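Local coordinates for protein probable amino acid aminotransferase (Mycobacterium tuberculosis, PDB 6Q1S) that is probably an aminotransferase of the class IV fold family and holds 4'-deoxy-4'-aminopyridoxal-5'-phosphate together with 2-oxoglutaric acid in its pocket, at residues P115-G120 with S254-A259; T35-D40 with A86-L91; A170-F175 with E184-T189. All coordinates share one frame; numbering follows the deposited sequence.

Contact 1 of 3, residues P115-G120 with S254-A259. With AKG (2-oxoglutaric acid), chain H; PMP (4'-deoxy-4'-aminopyridoxal-5'-phosphate), chain G.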
ATOM      1  N   PRO B 115      17.989  10.192   8.557  1.00 30.19           N
ATOM      2  CA  PRO B 115      17.407  11.539   8.593  1.00 31.45           C
ATOM      3  C   PRO B 115      17.650  12.230   9.929  1.00 33.12           C
ATOM      4  O   PRO B 115      17.851  11.596  10.966  1.00 33.38           O
ATOM      5  CB  PRO B 115      15.911  11.288   8.365  1.00 30.36           C
ATOM      6  CG  PRO B 115      15.836   9.923   7.742  1.00 28.03           C
ATOM      7  CD  PRO B 115      16.971   9.153   8.337  1.00 28.46           C
ATOM      8  N   ALA B 116      17.626  13.566   9.885  1.00 34.12           N
ATOM      9  CA  ALA B 116      17.859  14.364  11.085  1.00 32.60           C
ATOM     10  C   ALA B 116      16.753  14.199  12.116  1.00 30.92           C
ATOM     11  O   ALA B 116      16.989  14.441  13.304  1.00 29.67           O
ATOM     12  CB  ALA B 116      18.010  15.840  10.713  1.00 31.99           C
ATOM     13  N   ARG B 117      15.553  13.798  11.688  1.00 31.15           N
ATOM     14  CA  ARG B 117      14.464  13.538  12.621  1.00 30.30           C
ATOM     15  C   ARG B 117      14.793  12.424  13.606  1.00 31.68           C
ATOM     16  O   ARG B 117      14.182  12.356  14.678  1.00 34.09           O
ATOM     17  CB  ARG B 117      13.191  13.199  11.843  1.00 28.16           C
ATOM     18  CG  ARG B 117      13.277  11.883  11.089  1.00 27.40           C
ATOM     19  CD  ARG B 117      11.908  11.289  10.803  1.00 26.73           C
ATOM     20  NE  ARG B 117      11.978  10.279   9.751  1.00 25.39           N
ATOM     21  CZ  ARG B 117      12.348   9.018   9.945  1.00 26.12           C
ATOM     22  NH1 ARG B 117      12.696   8.607  11.156  1.00 27.84           N
ATOM     23  NH2 ARG B 117      12.380   8.170   8.927  1.00 25.39           N
ATOM     24  N   VAL B 118      15.752  11.557  13.276  1.00 30.87           N
ATOM     25  CA  VAL B 118      16.061  10.428  14.148  1.00 29.39           C
ATOM     26  C   VAL B 118      16.805  10.897  15.390  1.00 30.72           C
ATOM     27  O   VAL B 118      16.513  10.453  16.508  1.00 33.38           O
ATOM     28  CB  VAL B 118      16.861   9.366  13.372  1.00 29.53           C
ATOM     29  CG1 VAL B 118      17.490   8.366  14.326  1.00 31.56           C
ATOM     30  CG2 VAL B 118      15.966   8.656  12.371  1.00 27.24           C
ATOM     31  N   ILE B 119      17.766  11.809  15.225  1.00 29.54           N
ATOM     32  CA  ILE B 119      18.539  12.266  16.376  1.00 30.80           C
ATOM     33  C   ILE B 119      17.656  13.047  17.342  1.00 31.18           C
ATOM     34  O   ILE B 119      17.862  12.994  18.563  1.00 33.39           O
ATOM     35  CB  ILE B 119      19.765  13.083  15.916  1.00 33.58           C
ATOM     36  CG1 ILE B 119      20.834  13.096  17.010  1.00 36.49           C
ATOM     37  CG2 ILE B 119      19.381  14.505  15.529  1.00 34.51           C
ATOM     38  CD1 ILE B 119      21.372  11.719  17.346  1.00 37.56           C
ATOM     39  N   GLY B 120      16.661  13.774  16.828  1.00 30.21           N
ATOM     40  CA  GLY B 120      15.744  14.477  17.708  1.00 30.43           C
ATOM     41  C   GLY B 120      14.800  13.537  18.434  1.00 30.23           C
ATOM     42  O   GLY B 120      14.507  13.728  19.616  1.00 32.08           O
ATOM     43  N   SER B 254      11.717   0.993  16.774  1.00 27.05           N
ATOM     44  CA  SER B 254      11.916   0.596  15.387  1.00 26.51           C
ATOM     45  C   SER B 254      13.411   0.412  15.159  1.00 26.84           C
ATOM     46  O   SER B 254      14.229   0.665  16.047  1.00 27.48           O
ATOM     47  CB  SER B 254      11.315   1.618  14.416  1.00 26.13           C
ATOM     48  OG  SER B 254      11.983   2.865  14.498  1.00 28.25           O
ATOM     49  N   SER B 255      13.767  -0.030  13.952  1.00 26.45           N
ATOM     50  CA  SER B 255      15.149  -0.413  13.685  1.00 26.78           C
ATOM     51  C   SER B 255      16.064   0.797  13.525  1.00 27.05           C
ATOM     52  O   SER B 255      17.212   0.769  13.981  1.00 27.64           O
ATOM     53  CB  SER B 255      15.219  -1.293  12.438  1.00 26.29           C
ATOM     54  OG  SER B 255      14.594  -2.544  12.662  1.00 27.53           O
ATOM     55  N   MET B 256      15.580   1.866  12.895  1.00 26.67           N
ATOM     56  CA  MET B 256      16.422   3.033  12.644  1.00 26.93           C
ATOM     57  C   MET B 256      16.277   4.100  13.726  1.00 27.38           C
ATOM     58  O   MET B 256      17.279   4.641  14.204  1.00 27.97           O
ATOM     59  CB  MET B 256      16.104   3.621  11.265  1.00 26.32           C
ATOM     60  CG  MET B 256      16.888   4.877  10.928  1.00 29.26           C
ATOM     61  SD  MET B 256      16.698   5.381   9.205  1.00 31.89           S
ATOM     62  CE  MET B 256      15.039   6.049   9.223  1.00 31.48           C
ATOM     63  N   THR B 257      15.041   4.422  14.116  1.00 27.15           N
ATOM     64  CA  THR B 257      14.815   5.415  15.160  1.00 27.59           C
ATOM     65  C   THR B 257      15.124   4.875  16.552  1.00 28.51           C
ATOM     66  O   THR B 257      15.293   5.664  17.488  1.00 30.99           O
ATOM     67  CB  THR B 257      13.365   5.912  15.101  1.00 27.17           C
ATOM     68  OG1 THR B 257      12.999   6.158  13.737  1.00 26.53           O
ATOM     69  CG2 THR B 257      13.200   7.203  15.892  1.00 27.59           C
ATOM     70  N   LEU B 258      15.216   3.551  16.696  1.00 28.69           N
ATOM     71  CA  LEU B 258      15.484   2.887  17.969  1.00 28.82           C
ATOM     72  C   LEU B 258      14.354   3.118  18.966  1.00 29.18           C
ATOM     73  O   LEU B 258      13.398   2.341  19.000  1.00 30.24           O
ATOM     74  CB  LEU B 258      16.828   3.330  18.552  1.00 29.57           C
ATOM     75  CG  LEU B 258      18.052   2.968  17.706  1.00 29.62           C
ATOM     76  CD1 LEU B 258      19.322   3.112  18.522  1.00 30.48           C
ATOM     77  CD2 LEU B 258      17.931   1.559  17.137  1.00 29.26           C
ATOM     78  N   ALA B 259      14.436   4.170  19.777  1.00 29.93           N
ATOM     79  CA  ALA B 259      13.444   4.392  20.824  1.00 29.57           C
ATOM     80  C   ALA B 259      13.135   5.875  20.938  1.00 30.06           C
ATOM     81  O   ALA B 259      14.020   6.674  21.258  1.00 32.43           O
ATOM     82  CB  ALA B 259      13.930   3.844  22.170  1.00 30.31           C
TER
HETATM   83  C1  AKG H 302      11.844   5.167  10.553  1.00 38.59           C
HETATM   84  O1  AKG H 302      11.394   6.282  10.893  1.00 38.84           O
HETATM   85  O2  AKG H 302      12.830   4.651  11.123  1.00 39.17           O
HETATM   86  C2  AKG H 302      11.198   4.443   9.461  1.00 37.11           C
HETATM   87  O5  AKG H 302      10.789   3.306   9.642  1.00 38.19           O
HETATM   88  C3  AKG H 302      11.032   5.105   8.113  1.00 34.28           C
HETATM   89  C4  AKG H 302       9.703   5.849   8.074  1.00 32.69           C
HETATM   90  C5  AKG H 302       9.899   7.228   7.494  1.00 31.45           C
HETATM   91  O3  AKG H 302      11.019   7.518   7.018  1.00 31.51           O
HETATM   92  O4  AKG H 302       8.940   8.030   7.515  1.00 29.79           O
HETATM   93  N1  PMP G 301       5.489  -1.529  12.718  1.00 23.88           N
HETATM   94  C2  PMP G 301       5.530  -1.063  11.447  1.00 23.40           C
HETATM   95  C2A PMP G 301       4.253  -0.879  10.670  1.00 22.89           C
HETATM   96  C3  PMP G 301       6.832  -0.732  10.814  1.00 23.42           C
HETATM   97  O3  PMP G 301       6.900  -0.262   9.539  1.00 22.97           O
HETATM   98  C4  PMP G 301       8.054  -0.932  11.625  1.00 23.99           C
HETATM   99  C4A PMP G 301       9.426  -0.625  11.072  1.00 26.07           C
HETATM  100  N4A PMP G 301       9.511   0.809  10.744  1.00 26.70           N
HETATM  101  C5  PMP G 301       7.873  -1.449  13.002  1.00 24.48           C
HETATM  102  C6  PMP G 301       6.589  -1.719  13.467  1.00 24.39           C
HETATM  103  C5A PMP G 301       9.076  -1.682  13.890  1.00 27.03           C
HETATM  104  O4P PMP G 301       9.865  -2.741  13.354  1.00 28.54           O
HETATM  105  P   PMP G 301      11.462  -2.759  13.557  1.00 29.28           P
HETATM  106  O1P PMP G 301      12.038  -1.517  12.920  1.00 29.28           O
HETATM  107  O2P PMP G 301      11.765  -2.774  15.038  1.00 32.23           O
HETATM  108  O3P PMP G 301      12.032  -3.990  12.898  1.00 27.02           O
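Met256 reaches from the turn between strands 249-254 and 258-265 to Pro115 and Val118 at the start of helix 116-123, and the two segments together form one wall of the ligand pocket of this class IV aminotransferase fold. Followed outward, the Met256 side chain touches both the helix start and 2-oxoglutaric acid. Its CB lies 3.4 Å from O2 of 2-oxoglutaric acid. With CG set opposite the backbone N (chi1 178°), the Met256 and Val118 side chains cross at about a right angle, CG of Met256 4.1 Å from CG2 of Val118. SD then runs by CD of Pro115, and a bend in the last torsion (chi3 74°) turns CE back toward the pocket, where it stands 3.4 Å from NH2 of Arg117 and close to O2 of 2-oxoglutaric acid. Val118 fills in behind: its CG1 rests near the carbonyl O of Met256 and CA of Thr257, the residue whose CA comes nearest its own.

Arg117 leaves the helix and extends from CG to NE, with CG of Pro115 over one face of its guanidinium. Near the plane of that group, at its edge, lie O3 of the 2-oxoglutaric acid and OG1 of Thr257. The hydrogen bond from NH2 to O3 is modelled as very short, so its exact length is doubtful. Ser255, next to Met256 in the chain, donates from OG to O1P of 4'-deoxy-4'-aminopyridoxal-5'-phosphate over 2.8 Å, while His49 also bonds to this hydroxyl. Thr257 OG1, meanwhile, donates a hydrogen bond of 3.0 Å to O2 of 2-oxoglutaric acid.

Contact 2 of 3, residues T35-D40 with A86-L91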
ATOM      1  N   THR B  35      14.376  -2.648   6.834  1.00 23.96           N
ATOM      2  CA  THR B  35      15.208  -1.491   7.135  1.00 24.33           C
ATOM      3  C   THR B  35      16.158  -1.844   8.266  1.00 25.05           C
ATOM      4  O   THR B  35      15.725  -2.312   9.323  1.00 25.28           O
ATOM      5  CB  THR B  35      14.366  -0.268   7.520  1.00 24.20           C
ATOM      6  OG1 THR B  35      13.600   0.163   6.388  1.00 23.59           O
ATOM      7  CG2 THR B  35      15.261   0.872   7.983  1.00 24.69           C
ATOM      8  N   LEU B  36      17.449  -1.616   8.039  1.00 25.42           N
ATOM      9  CA  LEU B  36      18.483  -1.950   9.003  1.00 26.16           C
ATOM     10  C   LEU B  36      19.312  -0.712   9.301  1.00 26.88           C
ATOM     11  O   LEU B  36      19.466   0.171   8.453  1.00 28.75           O
ATOM     12  CB  LEU B  36      19.402  -3.068   8.490  1.00 26.34           C
ATOM     13  CG  LEU B  36      18.796  -4.443   8.208  1.00 26.05           C
ATOM     14  CD1 LEU B  36      18.181  -4.493   6.819  1.00 25.33           C
ATOM     15  CD2 LEU B  36      19.850  -5.526   8.366  1.00 26.58           C
ATOM     16  N   LEU B  37      19.842  -0.658  10.517  1.00 27.25           N
ATOM     17  CA  LEU B  37      20.689   0.441  10.957  1.00 27.78           C
ATOM     18  C   LEU B  37      22.143  -0.008  10.963  1.00 28.39           C
ATOM     19  O   LEU B  37      22.472  -1.057  11.528  1.00 28.74           O
ATOM     20  CB  LEU B  37      20.276   0.926  12.347  1.00 28.17           C
ATOM     21  CG  LEU B  37      21.107   2.059  12.954  1.00 28.79           C
ATOM     22  CD1 LEU B  37      20.795   3.385  12.277  1.00 28.47           C
ATOM     23  CD2 LEU B  37      20.866   2.148  14.452  1.00 29.30           C
ATOM     24  N   VAL B  38      23.005   0.775  10.325  1.00 28.55           N
ATOM     25  CA  VAL B  38      24.444   0.552  10.374  1.00 29.22           C
ATOM     26  C   VAL B  38      25.012   1.403  11.501  1.00 31.84           C
ATOM     27  O   VAL B  38      24.920   2.635  11.465  1.00 35.01           O
ATOM     28  CB  VAL B  38      25.111   0.892   9.032  1.00 29.05           C
ATOM     29  CG1 VAL B  38      26.625   0.832   9.165  1.00 29.84           C
ATOM     30  CG2 VAL B  38      24.637  -0.062   7.949  1.00 28.41           C
ATOM     31  N   ARG B  39      25.601   0.750  12.500  1.00 31.64           N
ATOM     32  CA  ARG B  39      26.159   1.445  13.652  1.00 33.55           C
ATOM     33  C   ARG B  39      27.459   0.775  14.061  1.00 36.39           C
ATOM     34  O   ARG B  39      27.501  -0.447  14.238  1.00 38.76           O
ATOM     35  CB  ARG B  39      25.175   1.458  14.830  1.00 33.86           C
ATOM     36  CG  ARG B  39      25.799   1.903  16.145  1.00 35.02           C
ATOM     37  CD  ARG B  39      24.809   1.841  17.301  1.00 33.72           C
ATOM     38  NE  ARG B  39      23.926   3.006  17.334  1.00 32.10           N
ATOM     39  CZ  ARG B  39      23.097   3.287  18.334  1.00 32.00           C
ATOM     40  NH1 ARG B  39      23.036   2.491  19.393  1.00 32.40           N
ATOM     41  NH2 ARG B  39      22.334   4.370  18.282  1.00 31.71           N
ATOM     42  N   ASP B  40      28.512   1.582  14.201  1.00 37.29           N
ATOM     43  CA  ASP B  40      29.826   1.119  14.648  1.00 37.70           C
ATOM     44  C   ASP B  40      30.351  -0.010  13.764  1.00 38.39           C
ATOM     45  O   ASP B  40      30.786  -1.060  14.241  1.00 39.34           O
ATOM     46  CB  ASP B  40      29.795   0.698  16.121  1.00 36.23           C
ATOM     47  CG  ASP B  40      29.545   1.867  17.056  1.00 34.58           C
ATOM     48  OD1 ASP B  40      29.625   1.675  18.288  1.00 35.16           O
ATOM     49  OD2 ASP B  40      29.249   2.975  16.560  1.00 34.25           O
ATOM     50  N   ALA B  86      31.824   7.461   9.069  1.00 33.10           N
ATOM     51  CA  ALA B  86      31.577   6.903  10.391  1.00 33.39           C
ATOM     52  C   ALA B  86      30.166   7.169  10.895  1.00 32.81           C
ATOM     53  O   ALA B  86      29.801   6.660  11.960  1.00 32.96           O
ATOM     54  CB  ALA B  86      32.589   7.457  11.400  1.00 34.42           C
ATOM     55  N   ASP B  87      29.370   7.945  10.164  1.00 32.20           N
ATOM     56  CA  ASP B  87      27.997   8.194  10.571  1.00 31.65           C
ATOM     57  C   ASP B  87      27.163   6.927  10.433  1.00 31.02           C
ATOM     58  O   ASP B  87      27.508   5.997   9.699  1.00 30.82           O
ATOM     59  CB  ASP B  87      27.368   9.304   9.729  1.00 31.17           C
ATOM     60  CG  ASP B  87      28.046  10.640   9.919  1.00 31.80           C
ATOM     61  OD1 ASP B  87      28.667  10.850  10.982  1.00 32.85           O
ATOM     62  OD2 ASP B  87      27.953  11.485   9.004  1.00 31.87           O
ATOM     63  N   GLU B  88      26.045   6.902  11.153  1.00 30.73           N
ATOM     64  CA  GLU B  88      25.121   5.792  11.015  1.00 30.11           C
ATOM     65  C   GLU B  88      24.483   5.826   9.631  1.00 29.30           C
ATOM     66  O   GLU B  88      24.410   6.871   8.976  1.00 29.75           O
ATOM     67  CB  GLU B  88      24.052   5.839  12.105  1.00 30.03           C
ATOM     68  CG  GLU B  88      24.544   5.360  13.464  1.00 31.37           C
ATOM     69  CD  GLU B  88      23.537   5.595  14.572  1.00 32.21           C
ATOM     70  OE1 GLU B  88      23.892   5.387  15.751  1.00 33.27           O
ATOM     71  OE2 GLU B  88      22.390   5.984  14.266  1.00 32.18           O
ATOM     72  N   GLY B  89      24.029   4.658   9.177  1.00 28.81           N
ATOM     73  CA  GLY B  89      23.442   4.542   7.864  1.00 28.06           C
ATOM     74  C   GLY B  89      22.086   3.867   7.923  1.00 27.43           C
ATOM     75  O   GLY B  89      21.776   3.114   8.847  1.00 27.58           O
ATOM     76  N   ALA B  90      21.278   4.160   6.913  1.00 26.76           N
ATOM     77  CA  ALA B  90      19.957   3.563   6.749  1.00 26.12           C
ATOM     78  C   ALA B  90      20.058   2.549   5.616  1.00 26.25           C
ATOM     79  O   ALA B  90      20.013   2.915   4.439  1.00 27.32           O
ATOM     80  CB  ALA B  90      18.905   4.629   6.459  1.00 25.69           C
ATOM     81  N   LEU B  91      20.199   1.277   5.976  1.00 26.08           N
ATOM     82  CA  LEU B  91      20.323   0.195   5.010  1.00 25.69           C
ATOM     83  C   LEU B  91      18.962  -0.459   4.815  1.00 25.73           C
ATOM     84  O   LEU B  91      18.313  -0.855   5.789  1.00 26.74           O
ATOM     85  CB  LEU B  91      21.355  -0.834   5.477  1.00 26.59           C
ATOM     86  CG  LEU B  91      21.812  -1.883   4.464  1.00 26.48           C
ATOM     87  CD1 LEU B  91      23.299  -2.159   4.614  1.00 26.65           C
ATOM     88  CD2 LEU B  91      21.020  -3.162   4.647  1.00 27.46           C
TER
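Arg39 and Glu88 run side by side and join in a salt bridge just beyond the regular strand pairing. The guanidinium grips side-on, with NE and NH2 both directed to one oxygen: NE to OE1 of Glu88 is 2.9 Å, and NH2 to the same OE1 is 3.1 Å. The acceptor lies near the guanidinium plane, yet both nitrogens approach from one face of the carboxylate, whose plane is turned 41° from that of the guanidinium. A bend in the Arg39 chain (chi3 -81°) brings the group alongside the extended glutamate. Glu88 OE2 lies instead against CD1 of Leu37, 3.6 Å away.

Further along, the backbones pair as antiparallel neighbours in the sheet formed by strands 3-6, 106-113, 89-96, 31-39 and 42-43. Leu36 with Leu91 and Val38 with Gly89 are hydrogen-bonded pairs; between them Leu37 and Ala90 make a non-hydrogen-bonded pair. Val38 N bonds to Gly89 O, and Gly89 N bonds back to Val38 O. On the face carrying Leu36, Val38 and Leu91, CD1 of Leu36 touches CD2 of Leu91 at 3.8 Å, and the Val38 and Leu91 side chains cross at a slant, CG2 of Val38 4.2 Å from CD1 of Leu91. Strand 31-39 also brings the side chain of Thr35 to about 5 Å from the bound 2-oxoglutaric acid, nearest atoms.

Helix 67-84 covers this face, with Trp81 and Val82 against Val38 and Thr78 against Leu91. Across the sheet, Leu258 packs on Leu37, and Met256 on Ala90. The polar pair is held by a second shell of charges: Arg122 makes a salt bridge to Glu88 OE2, and Asp284 makes another to Arg39 NH1.

Contact 3 of 3, residues A170-F175 with E184-T189. With PMP (4'-deoxy-4'-aminopyridoxal-5'-phosphate), chain G; AKG (2-oxoglutaric acid), chain H.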
ATOM      1  N   ALA B 170       1.645  16.798  15.931  1.00 27.04           N
ATOM      2  CA  ALA B 170       2.054  15.514  16.480  1.00 26.99           C
ATOM      3  C   ALA B 170       3.188  14.927  15.650  1.00 26.66           C
ATOM      4  O   ALA B 170       3.166  14.984  14.417  1.00 26.17           O
ATOM      5  CB  ALA B 170       0.879  14.538  16.522  1.00 26.64           C
ATOM      6  N   GLY B 171       4.174  14.355  16.335  1.00 26.96           N
ATOM      7  CA  GLY B 171       5.346  13.823  15.671  1.00 26.77           C
ATOM      8  C   GLY B 171       5.198  12.385  15.223  1.00 26.25           C
ATOM      9  O   GLY B 171       5.974  11.908  14.389  1.00 25.96           O
ATOM     10  N   ASP B 172       4.214  11.679  15.767  1.00 26.17           N
ATOM     11  CA  ASP B 172       3.981  10.289  15.397  1.00 25.73           C
ATOM     12  C   ASP B 172       2.548   9.925  15.767  1.00 25.62           C
ATOM     13  O   ASP B 172       1.766  10.775  16.205  1.00 25.84           O
ATOM     14  CB  ASP B 172       5.001   9.370  16.075  1.00 26.03           C
ATOM     15  CG  ASP B 172       5.390   8.192  15.204  1.00 30.68           C
ATOM     16  OD1 ASP B 172       4.486   7.504  14.686  1.00 31.81           O
ATOM     17  OD2 ASP B 172       6.605   7.948  15.047  1.00 32.12           O
ATOM     18  N   VAL B 173       2.209   8.651  15.595  1.00 25.30           N
ATOM     19  CA  VAL B 173       0.846   8.164  15.773  1.00 25.13           C
ATOM     20  C   VAL B 173       0.906   6.826  16.492  1.00 25.27           C
ATOM     21  O   VAL B 173       1.834   6.038  16.284  1.00 25.20           O
ATOM     22  CB  VAL B 173       0.112   8.026  14.418  1.00 24.48           C
ATOM     23  CG1 VAL B 173      -1.186   7.241  14.563  1.00 24.32           C
ATOM     24  CG2 VAL B 173      -0.169   9.387  13.821  1.00 24.42           C
ATOM     25  N   ILE B 174      -0.072   6.583  17.358  1.00 25.50           N
ATOM     26  CA  ILE B 174      -0.304   5.270  17.941  1.00 25.59           C
ATOM     27  C   ILE B 174      -1.659   4.799  17.433  1.00 25.20           C
ATOM     28  O   ILE B 174      -2.690   5.414  17.735  1.00 25.32           O
ATOM     29  CB  ILE B 174      -0.259   5.301  19.476  1.00 26.27           C
ATOM     30  CG1 ILE B 174       1.162   5.605  19.955  1.00 26.67           C
ATOM     31  CG2 ILE B 174      -0.740   3.973  20.045  1.00 28.14           C
ATOM     32  CD1 ILE B 174       1.305   5.649  21.456  1.00 27.38           C
ATOM     33  N   PHE B 175      -1.655   3.729  16.643  1.00 24.77           N
ATOM     34  CA  PHE B 175      -2.891   3.196  16.089  1.00 24.41           C
ATOM     35  C   PHE B 175      -3.678   2.464  17.164  1.00 24.78           C
ATOM     36  O   PHE B 175      -3.125   1.646  17.906  1.00 25.08           O
ATOM     37  CB  PHE B 175      -2.589   2.247  14.930  1.00 23.89           C
ATOM     38  CG  PHE B 175      -2.443   2.933  13.605  1.00 23.41           C
ATOM     39  CD1 PHE B 175      -3.399   3.835  13.169  1.00 23.75           C
ATOM     40  CD2 PHE B 175      -1.349   2.678  12.798  1.00 23.15           C
ATOM     41  CE1 PHE B 175      -3.269   4.466  11.949  1.00 22.84           C
ATOM     42  CE2 PHE B 175      -1.211   3.309  11.576  1.00 22.74           C
ATOM     43  CZ  PHE B 175      -2.175   4.204  11.151  1.00 22.58           C
ATOM     44  N   GLU B 184      -0.167  -0.646  16.991  1.00 24.84           N
ATOM     45  CA  GLU B 184       1.233  -0.326  16.742  1.00 24.90           C
ATOM     46  C   GLU B 184       1.301   1.097  16.205  1.00 24.72           C
ATOM     47  O   GLU B 184       0.292   1.802  16.133  1.00 24.99           O
ATOM     48  CB  GLU B 184       1.867  -1.319  15.763  1.00 24.55           C
ATOM     49  CG  GLU B 184       1.271  -1.264  14.365  1.00 23.89           C
ATOM     50  CD  GLU B 184       1.923  -2.245  13.408  1.00 23.59           C
ATOM     51  OE1 GLU B 184       1.392  -2.424  12.291  1.00 23.08           O
ATOM     52  OE2 GLU B 184       2.962  -2.837  13.768  1.00 23.89           O
ATOM     53  N   GLY B 185       2.506   1.520  15.835  1.00 24.74           N
ATOM     54  CA  GLY B 185       2.680   2.765  15.130  1.00 24.54           C
ATOM     55  C   GLY B 185       2.760   2.535  13.635  1.00 23.93           C
ATOM     56  O   GLY B 185       2.994   1.416  13.171  1.00 23.72           O
ATOM     57  N   PRO B 186       2.579   3.598  12.845  1.00 23.67           N
ATOM     58  CA  PRO B 186       2.737   3.464  11.387  1.00 23.12           C
ATOM     59  C   PRO B 186       4.155   3.119  10.960  1.00 23.38           C
ATOM     60  O   PRO B 186       4.359   2.723   9.805  1.00 25.00           O
ATOM     61  CB  PRO B 186       2.312   4.840  10.858  1.00 22.98           C
ATOM     62  CG  PRO B 186       2.503   5.766  12.018  1.00 23.54           C
ATOM     63  CD  PRO B 186       2.172   4.958  13.236  1.00 23.89           C
ATOM     64  N   ARG B 187       5.139   3.262  11.855  1.00 23.67           N
ATOM     65  CA  ARG B 187       6.514   2.912  11.520  1.00 23.78           C
ATOM     66  C   ARG B 187       7.290   2.422  12.740  1.00 24.37           C
ATOM     67  O   ARG B 187       8.526   2.462  12.726  1.00 24.64           O
ATOM     68  CB  ARG B 187       7.235   4.114  10.892  1.00 23.78           C
ATOM     69  CG  ARG B 187       7.299   5.340  11.792  1.00 25.86           C
ATOM     70  CD  ARG B 187       8.005   6.492  11.100  1.00 24.26           C
ATOM     71  NE  ARG B 187       7.903   7.741  11.849  1.00 24.68           N
ATOM     72  CZ  ARG B 187       8.093   8.946  11.320  1.00 24.69           C
ATOM     73  NH1 ARG B 187       8.401   9.068  10.035  1.00 24.30           N
ATOM     74  NH2 ARG B 187       7.978  10.031  12.075  1.00 25.12           N
ATOM     75  N   SER B 188       6.611   1.952  13.786  1.00 24.62           N
ATOM     76  CA  SER B 188       7.293   1.594  15.021  1.00 25.25           C
ATOM     77  C   SER B 188       6.429   0.632  15.822  1.00 25.37           C
ATOM     78  O   SER B 188       5.257   0.403  15.512  1.00 25.01           O
ATOM     79  CB  SER B 188       7.616   2.841  15.848  1.00 25.73           C
ATOM     80  OG  SER B 188       6.499   3.711  15.899  1.00 25.58           O
ATOM     81  N   THR B 189       7.035   0.071  16.865  1.00 25.92           N
ATOM     82  CA  THR B 189       6.385  -0.850  17.784  1.00 26.17           C
ATOM     83  C   THR B 189       6.150  -0.153  19.115  1.00 26.72           C
ATOM     84  O   THR B 189       7.028   0.556  19.619  1.00 28.85           O
ATOM     85  CB  THR B 189       7.237  -2.109  17.993  1.00 27.14           C
ATOM     86  OG1 THR B 189       7.413  -2.782  16.739  1.00 27.73           O
ATOM     87  CG2 THR B 189       6.576  -3.054  18.985  1.00 27.75           C
TER
HETATM   88  N1  PMP G 301       5.489  -1.529  12.718  1.00 23.88           N
HETATM   89  C2  PMP G 301       5.530  -1.063  11.447  1.00 23.40           C
HETATM   90  C2A PMP G 301       4.253  -0.879  10.670  1.00 22.89           C
HETATM   91  C3  PMP G 301       6.832  -0.732  10.814  1.00 23.42           C
HETATM   92  O3  PMP G 301       6.900  -0.262   9.539  1.00 22.97           O
HETATM   93  C4  PMP G 301       8.054  -0.932  11.625  1.00 23.99           C
HETATM   94  C4A PMP G 301       9.426  -0.625  11.072  1.00 26.07           C
HETATM   95  N4A PMP G 301       9.511   0.809  10.744  1.00 26.70           N
HETATM   96  C5  PMP G 301       7.873  -1.449  13.002  1.00 24.48           C
HETATM   97  C6  PMP G 301       6.589  -1.719  13.467  1.00 24.39           C
HETATM   98  C5A PMP G 301       9.076  -1.682  13.890  1.00 27.03           C
HETATM   99  O4P PMP G 301       9.865  -2.741  13.354  1.00 28.54           O
HETATM  100  P   PMP G 301      11.462  -2.759  13.557  1.00 29.28           P
HETATM  101  O1P PMP G 301      12.038  -1.517  12.920  1.00 29.28           O
HETATM  102  O2P PMP G 301      11.765  -2.774  15.038  1.00 32.23           O
HETATM  103  O3P PMP G 301      12.032  -3.990  12.898  1.00 27.02           O
HETATM  104  C1  AKG H 302      11.844   5.167  10.553  1.00 38.59           C
HETATM  105  O1  AKG H 302      11.394   6.282  10.893  1.00 38.84           O
HETATM  106  O2  AKG H 302      12.830   4.651  11.123  1.00 39.17           O
HETATM  107  C2  AKG H 302      11.198   4.443   9.461  1.00 37.11           C
HETATM  108  O5  AKG H 302      10.789   3.306   9.642  1.00 38.19           O
HETATM  109  C3  AKG H 302      11.032   5.105   8.113  1.00 34.28           C
HETATM  110  C4  AKG H 302       9.703   5.849   8.074  1.00 32.69           C
HETATM  111  C5  AKG H 302       9.899   7.228   7.494  1.00 31.45           C
HETATM  112  O3  AKG H 302      11.019   7.518   7.018  1.00 31.51           O
HETATM  113  O4  AKG H 302       8.940   8.030   7.515  1.00 29.79           O
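In the loop that leads from strand 172-176 to strand 189-194 and lines the pocket of 4'-deoxy-4'-aminopyridoxal-5'-phosphate, Pro186 and Arg187 lean against the strand. CD of Pro186 sits 3.3 Å from the carbonyl O of Val173, and the Pro186 and Phe175 side chains cross at a slant, CB of the proline 3.9 Å from CE2 of the ring. One backbone bond ties the two segments together, from Phe175 N to Glu184 O over 2.8 Å.

The 184-189 loop belongs to the class IV aminotransferase fold and borders both ligands. Asp172 is steadied by its own strand, Val173 N donating to the anti lone pair of OD1, while OD2 forms a long, weak salt bridge with Arg187 NE, 3.5 Å away. Their planar groups stand 78° apart. With CG of Arg187 between the backbone N and the carbonyl carbon (chi1 60°) and the chain extended to NE, NH1 donates a 2.8 Å hydrogen bond to O4 of 2-oxoglutaric acid; this oxygen and Asp172 OD2 both lie in the guanidinium plane.

Arg187 O accepts from N4A of 4'-deoxy-4'-aminopyridoxal-5'-phosphate at 2.8 Å. Glu184 OE2 accepts a hydrogen bond from Leu215 N and lies 3.0 Å from N1 of the same ligand.

In the fold
Contacts 2 and 3 are largely buried, while contact 1 is only partly so. Contact 2 is sheet pairing, with leucine and valine on one face and charge at its outer end; contacts 1 and 3 join loops to a helix or strand, and several of their polar atoms bind the ligands. These two reach the same mixed sheet and both touch 2-oxoglutaric acid, which Arg117 and Arg187 approach from separate segments, NE of the former 3.8 Å from NH1 of the latter. Contact 1 also bridges to contact 2, Met256 SD lying 3.6 Å from Ala90 CB. Contacts 2 and 3 stay apart, their nearest atoms about 8 Å from each other.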